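Local coordinates for protein dioxygenase (Pseudomonas brassicacearum, PDB 5V2D) that probably cleaves the central carbon-carbon double bond of lignin-derived stilbenes with molecular oxygen at an iron centre, at residues Q70-D84 / L109-Y123. Residues are numbered along the deposited sequence; the frame is centred on the assembly and turned at random.
Sequences QYPPMLGTDIFFNGD and LLAQRREGRSLNGVY
Tyr71 lays its ring against the backbone that ends helix 107-115: Gly116 C stands 3.5 Å above the ring plane toward the rim, and Arg117 N lies over the ring centre. With CG anti to its own carbonyl carbon (chi1 -70°), the ring passes Gln112, whose OE1 sits in the ring plane at the edge, 3.6 Å from Tyr71 CD2. Gly116, at positive phi, is the C-prime residue of a Schellman motif (Arg117 N to Gln112 O, Gly116 N to Arg113 O, the latter weak), and the ring lies on this turn. Replacing Tyr71 by an alanine would probably open a gap beneath this turn and leave the Gly116-Arg117 peptide without its flat support. Beside it, Arg113 grips one amide oxygen side-on, NE and NH2 reaching Gln70 OE1 at 2.8 and 2.9 Å with the acceptor 5° out of the guanidinium plane; Arg113 NH2 also forms a salt bridge with Glu42. Ser118 OG accepts a weak hydrogen bond from Met74 N at 2.9 Å.

At the far end, Ile79 CD1 makes a CH-pi contact over one face of Tyr123, 4.0 Å from the centroid, while the Asn82 amide meets that ring's edge with the planes 83° apart. The outer side is looser: Leu75 is exposed, touching Val122 CG2 through CD1 at 3.8 Å, and a water bridges the backbone atoms Leu75 N and Asn120 O. The side chain of Phe81 lies about 7 Å from the bound iron. The arrangement joins the loop between strands 60-67 and 85-93 to a Schellman-capped helix, within the carotenoid-oxygenase beta-propeller.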
loop_
_atom_site.group_PDB
_atom_site.type_symbol
_atom_site.label_atom_id
_atom_site.label_comp_id
_atom_site.label_asym_id
_atom_site.label_seq_id
_atom_site.Cartn_x
_atom_site.Cartn_y
_atom_site.Cartn_z
ATOM N N GLN A 70 -0.035 7.941 -17.119
ATOM C CA GLN A 70 -0.231 7.806 -18.524
ATOM C C GLN A 70 0.404 8.974 -19.260
ATOM O O GLN A 70 0.940 8.780 -20.358
ATOM C CB GLN A 70 -1.712 7.770 -18.868
ATOM C CG GLN A 70 -2.056 7.745 -20.353
ATOM C CD GLN A 70 -1.782 6.423 -20.975
ATOM O OE1 GLN A 70 -2.682 5.618 -21.137
ATOM N NE2 GLN A 70 -0.479 6.185 -21.333
ATOM N N TYR A 71 0.318 10.161 -18.701
ATOM C CA TYR A 71 0.932 11.352 -19.311
ATOM C C TYR A 71 1.843 12.129 -18.382
ATOM O O TYR A 71 1.666 12.086 -17.158
ATOM C CB TYR A 71 -0.184 12.320 -19.759
ATOM C CG TYR A 71 -0.994 11.824 -20.938
ATOM C CD1 TYR A 71 -0.503 11.826 -22.212
ATOM C CD2 TYR A 71 -2.272 11.280 -20.731
ATOM C CE1 TYR A 71 -1.240 11.353 -23.287
ATOM C CE2 TYR A 71 -3.021 10.764 -21.775
ATOM C CZ TYR A 71 -2.521 10.809 -23.065
ATOM O OH TYR A 71 -3.327 10.333 -24.061
ATOM N N PRO A 72 2.735 12.919 -18.919
ATOM C CA PRO A 72 3.454 13.840 -18.037
ATOM C C PRO A 72 2.522 14.780 -17.286
ATOM O O PRO A 72 1.546 15.278 -17.881
ATOM C CB PRO A 72 4.351 14.677 -18.985
ATOM C CG PRO A 72 4.416 13.895 -20.230
ATOM C CD PRO A 72 3.081 13.077 -20.336
ATOM N N PRO A 73 2.779 15.034 -16.004
ATOM C CA PRO A 73 1.788 15.809 -15.239
ATOM C C PRO A 73 1.655 17.241 -15.777
ATOM O O PRO A 73 2.669 17.893 -16.144
ATOM C CB PRO A 73 2.342 15.805 -13.841
ATOM C CG PRO A 73 3.859 15.530 -14.049
ATOM C CD PRO A 73 3.836 14.514 -15.138
ATOM N N MET A 74 0.418 17.703 -15.840
ATOM C CA MET A 74 0.062 19.034 -16.384
ATOM C C MET A 74 0.915 20.151 -15.682
ATOM O O MET A 74 1.320 21.078 -16.305
ATOM C CB MET A 74 -1.402 19.236 -15.961
ATOM C CG MET A 74 -2.003 20.549 -16.363
ATOM S SD MET A 74 -3.681 20.327 -15.784
ATOM C CE MET A 74 -3.637 20.697 -14.112
ATOM N N LEU A 75 1.134 20.051 -14.381
ATOM C CA LEU A 75 1.910 21.062 -13.653
ATOM C C LEU A 75 3.446 20.948 -13.749
ATOM O O LEU A 75 4.146 21.726 -13.153
ATOM C CB LEU A 75 1.485 21.095 -12.186
ATOM C CG LEU A 75 0.024 21.466 -11.977
ATOM C CD1 LEU A 75 -0.363 21.394 -10.475
ATOM C CD2 LEU A 75 -0.327 22.848 -12.570
ATOM N N GLY A 76 3.967 19.940 -14.451
ATOM C CA GLY A 76 5.389 19.827 -14.626
ATOM C C GLY A 76 6.085 19.230 -13.452
ATOM O O GLY A 76 7.325 19.166 -13.484
ATOM N N THR A 77 5.313 18.774 -12.455
ATOM C CA THR A 77 5.866 18.101 -11.328
ATOM C C THR A 77 4.764 17.211 -10.714
ATOM O O THR A 77 3.578 17.510 -10.874
ATOM C CB THR A 77 6.317 19.154 -10.303
ATOM O OG1 THR A 77 7.001 18.463 -9.276
ATOM C CG2 THR A 77 5.136 19.933 -9.659
ATOM N N ASP A 78 5.127 16.137 -9.995
ATOM C CA ASP A 78 4.139 15.328 -9.314
ATOM C C ASP A 78 4.780 14.346 -8.398
ATOM O O ASP A 78 6.002 14.279 -8.332
ATOM C CB ASP A 78 3.225 14.629 -10.325
ATOM C CG ASP A 78 1.781 14.360 -9.781
ATOM O OD1 ASP A 78 1.411 14.669 -8.564
ATOM O OD2 ASP A 78 1.039 13.808 -10.681
ATOM N N ILE A 79 3.970 13.610 -7.647
ATOM C CA ILE A 79 4.479 12.664 -6.654
ATOM C C ILE A 79 4.128 11.261 -7.123
ATOM O O ILE A 79 3.165 11.057 -7.959
ATOM C CB ILE A 79 3.997 12.967 -5.248
ATOM C CG1 ILE A 79 2.493 12.684 -5.094
ATOM C CG2 ILE A 79 4.396 14.415 -4.881
ATOM C CD1 ILE A 79 1.971 12.802 -3.704
ATOM N N PHE A 80 4.900 10.294 -6.633
ATOM C CA PHE A 80 4.710 8.893 -7.075
ATOM C C PHE A 80 3.328 8.388 -6.785
ATOM O O PHE A 80 2.726 7.705 -7.622
ATOM C CB PHE A 80 5.753 8.013 -6.345
ATOM C CG PHE A 80 5.538 6.533 -6.519
ATOM C CD1 PHE A 80 5.280 5.765 -5.443
ATOM C CD2 PHE A 80 5.666 5.965 -7.731
ATOM C CE1 PHE A 80 5.137 4.367 -5.547
ATOM C CE2 PHE A 80 5.474 4.594 -7.885
ATOM C CZ PHE A 80 5.221 3.802 -6.766
ATOM N N PHE A 81 2.754 8.771 -5.657
ATOM C CA PHE A 81 1.438 8.319 -5.234
ATOM C C PHE A 81 0.288 8.810 -6.154
ATOM O O PHE A 81 -0.861 8.443 -5.940
ATOM C CB PHE A 81 1.118 8.750 -3.797
ATOM C CG PHE A 81 1.969 8.157 -2.738
ATOM C CD1 PHE A 81 2.609 6.951 -2.856
ATOM C CD2 PHE A 81 1.945 8.741 -1.449
ATOM C CE1 PHE A 81 3.408 6.411 -1.827
ATOM C CE2 PHE A 81 2.671 8.188 -0.375
ATOM C CZ PHE A 81 3.443 7.036 -0.582
ATOM N N ASN A 82 0.589 9.659 -7.122
ATOM C CA ASN A 82 -0.466 10.253 -7.954
ATOM C C ASN A 82 -0.636 9.616 -9.352
ATOM O O ASN A 82 -1.452 10.049 -10.133
ATOM C CB ASN A 82 -0.238 11.740 -8.110
ATOM C CG ASN A 82 -1.542 12.537 -8.276
ATOM O OD1 ASN A 82 -2.694 12.017 -8.004
ATOM N ND2 ASN A 82 -1.375 13.798 -8.647
ATOM N N GLY A 83 0.090 8.555 -9.638
ATOM C CA GLY A 83 0.109 7.999 -10.988
ATOM C C GLY A 83 -1.090 7.068 -11.231
ATOM O O GLY A 83 -1.541 6.386 -10.305
ATOM N N ASP A 84 -1.577 7.066 -12.447
ATOM C CA ASP A 84 -2.688 6.161 -12.864
ATOM C C ASP A 84 -2.373 4.717 -12.447
ATOM O O ASP A 84 -1.268 4.230 -12.683
ATOM C CB ASP A 84 -2.891 6.250 -14.346
ATOM C CG ASP A 84 -3.209 7.689 -14.772
ATOM O OD1 ASP A 84 -4.364 8.114 -14.575
ATOM O OD2 ASP A 84 -2.301 8.330 -15.314
ATOM N N LEU A 109 -8.408 8.617 -16.090
ATOM C CA LEU A 109 -7.595 8.151 -17.198
ATOM C C LEU A 109 -8.277 8.379 -18.553
ATOM O O LEU A 109 -7.647 8.798 -19.514
ATOM C CB LEU A 109 -7.208 6.713 -17.048
ATOM C CG LEU A 109 -6.360 6.126 -18.189
ATOM C CD1 LEU A 109 -4.992 6.724 -18.209
ATOM C CD2 LEU A 109 -6.132 4.646 -18.042
ATOM N N LEU A 110 -9.536 8.014 -18.653
ATOM C CA LEU A 110 -10.196 8.105 -19.948
ATOM C C LEU A 110 -10.375 9.560 -20.385
ATOM O O LEU A 110 -10.353 9.855 -21.581
ATOM C CB LEU A 110 -11.549 7.393 -19.918
ATOM C CG LEU A 110 -11.475 5.886 -19.773
ATOM C CD1 LEU A 110 -12.811 5.210 -19.764
ATOM C CD2 LEU A 110 -10.571 5.214 -20.795
ATOM N N ALA A 111 -10.561 10.472 -19.438
ATOM C CA ALA A 111 -10.625 11.874 -19.809
ATOM C C ALA A 111 -9.251 12.361 -20.353
ATOM O O ALA A 111 -9.165 13.093 -21.331
ATOM C CB ALA A 111 -11.137 12.740 -18.661
ATOM N N GLN A 112 -8.177 11.954 -19.695
ATOM C CA GLN A 112 -6.843 12.338 -20.177
ATOM C C GLN A 112 -6.583 11.755 -21.531
ATOM O O GLN A 112 -6.045 12.469 -22.400
ATOM C CB GLN A 112 -5.734 11.915 -19.173
ATOM C CG GLN A 112 -5.824 12.619 -17.836
ATOM C CD GLN A 112 -4.570 12.465 -16.974
ATOM O OE1 GLN A 112 -3.597 11.845 -17.450
ATOM N NE2 GLN A 112 -4.507 13.183 -15.800
ATOM N N ARG A 113 -6.968 10.505 -21.754
ATOM C CA ARG A 113 -6.792 9.907 -23.070
ATOM C C ARG A 113 -7.653 10.645 -24.147
ATOM O O ARG A 113 -7.227 10.815 -25.259
ATOM C CB ARG A 113 -7.154 8.439 -23.091
ATOM C CG ARG A 113 -6.075 7.560 -22.399
ATOM C CD ARG A 113 -6.420 6.132 -22.531
ATOM N NE ARG A 113 -5.360 5.276 -22.039
ATOM C CZ ARG A 113 -5.310 3.967 -22.233
ATOM N NH1 ARG A 113 -6.365 3.269 -22.726
ATOM N NH2 ARG A 113 -4.221 3.295 -21.812
ATOM N N ARG A 114 -8.806 11.097 -23.769
ATOM C CA ARG A 114 -9.668 11.865 -24.698
ATOM C C ARG A 114 -9.000 13.161 -25.114
ATOM O O ARG A 114 -8.991 13.478 -26.264
ATOM C CB ARG A 114 -10.988 12.161 -24.005
ATOM C CG ARG A 114 -12.055 12.879 -24.859
ATOM C CD ARG A 114 -13.209 13.323 -23.943
ATOM N NE ARG A 114 -12.810 14.517 -23.190
ATOM C CZ ARG A 114 -12.970 14.686 -21.882
ATOM N NH1 ARG A 114 -13.606 13.772 -21.105
ATOM N NH2 ARG A 114 -12.553 15.828 -21.322
ATOM N N GLU A 115 -8.388 13.882 -24.196
ATOM C CA GLU A 115 -7.697 15.081 -24.529
ATOM C C GLU A 115 -6.260 14.902 -24.958
ATOM O O GLU A 115 -5.687 15.836 -25.436
ATOM C CB GLU A 115 -7.725 16.054 -23.385
ATOM C CG GLU A 115 -9.149 16.368 -22.881
ATOM C CD GLU A 115 -10.040 17.030 -23.955
ATOM O OE1 GLU A 115 -9.453 17.774 -24.774
ATOM O OE2 GLU A 115 -11.267 16.836 -23.940
ATOM N N GLY A 116 -5.647 13.742 -24.732
ATOM C CA GLY A 116 -4.289 13.566 -25.162
ATOM C C GLY A 116 -3.276 14.192 -24.238
ATOM O O GLY A 116 -2.178 14.503 -24.701
ATOM N N ARG A 117 -3.617 14.420 -22.974
ATOM C CA ARG A 117 -2.694 15.060 -22.019
ATOM C C ARG A 117 -3.192 14.925 -20.594
ATOM O O ARG A 117 -4.362 14.622 -20.381
ATOM C CB ARG A 117 -2.476 16.555 -22.331
ATOM C CG ARG A 117 -3.766 17.398 -22.195
ATOM C CD ARG A 117 -3.576 18.864 -22.692
ATOM N NE ARG A 117 -4.927 19.411 -22.872
ATOM C CZ ARG A 117 -5.524 20.134 -21.936
ATOM N NH1 ARG A 117 -4.909 20.478 -20.854
ATOM N NH2 ARG A 117 -6.734 20.581 -22.110
ATOM N N SER A 118 -2.343 15.240 -19.647
ATOM C CA SER A 118 -2.689 15.280 -18.261
ATOM C C SER A 118 -3.649 16.454 -18.030
ATOM O O SER A 118 -3.450 17.522 -18.583
ATOM C CB SER A 118 -1.456 15.493 -17.353
ATOM O OG SER A 118 -1.797 15.867 -16.077
ATOM N N LEU A 119 -4.690 16.211 -17.241
ATOM C CA LEU A 119 -5.701 17.183 -16.879
ATOM C C LEU A 119 -5.778 17.396 -15.373
ATOM O O LEU A 119 -6.686 18.086 -14.872
ATOM C CB LEU A 119 -7.064 16.695 -17.376
ATOM C CG LEU A 119 -7.113 16.423 -18.856
ATOM C CD1 LEU A 119 -8.426 15.732 -19.214
ATOM C CD2 LEU A 119 -6.870 17.727 -19.649
ATOM N N ASN A 120 -4.860 16.789 -14.632
ATOM C CA ASN A 120 -4.977 16.711 -13.218
ATOM C C ASN A 120 -3.739 17.368 -12.543
ATOM O O ASN A 120 -2.610 17.189 -12.994
ATOM C CB ASN A 120 -5.225 15.250 -12.800
ATOM C CG ASN A 120 -6.582 14.713 -13.260
ATOM O OD1 ASN A 120 -6.785 14.455 -14.435
ATOM N ND2 ASN A 120 -7.505 14.541 -12.320
ATOM N N GLY A 121 -3.997 18.123 -11.489
ATOM C CA GLY A 121 -3.037 18.921 -10.811
ATOM C C GLY A 121 -2.446 18.265 -9.584
ATOM O O GLY A 121 -1.985 17.112 -9.633
ATOM N N VAL A 122 -2.520 19.014 -8.483
ATOM C CA VAL A 122 -1.904 18.654 -7.238
ATOM C C VAL A 122 -2.598 17.439 -6.671
ATOM O O VAL A 122 -3.848 17.337 -6.740
ATOM C CB VAL A 122 -1.992 19.858 -6.244
ATOM C CG1 VAL A 122 -1.586 19.454 -4.839
ATOM C CG2 VAL A 122 -1.071 21.032 -6.726
ATOM N N TYR A 123 -1.811 16.529 -6.096
ATOM C CA TYR A 123 -2.313 15.289 -5.468
ATOM C C TYR A 123 -3.497 15.566 -4.565
ATOM O O TYR A 123 -3.401 16.376 -3.615
ATOM C CB TYR A 123 -1.193 14.585 -4.686
ATOM C CG TYR A 123 -1.575 13.339 -3.961
ATOM C CD1 TYR A 123 -1.754 13.352 -2.596
ATOM C CD2 TYR A 123 -1.817 12.102 -4.648
ATOM C CE1 TYR A 123 -2.119 12.164 -1.892
ATOM C CE2 TYR A 123 -2.151 10.944 -3.930
ATOM C CZ TYR A 123 -2.291 10.973 -2.564
ATOM O OH TYR A 123 -2.722 9.894 -1.793
HETATM O O HOH W 1 -1.569 10.663 -16.463
HETATM O O HOH W 2 0.383 16.163 -20.222
HETATM O O HOH W 3 0.030 17.961 -12.603
HETATM O O HOH W 4 0.933 16.458 -6.705
HETATM O O HOH W 5 -1.506 14.724 -11.783
HETATM O O HOH W 6 -3.867 15.076 -9.475
#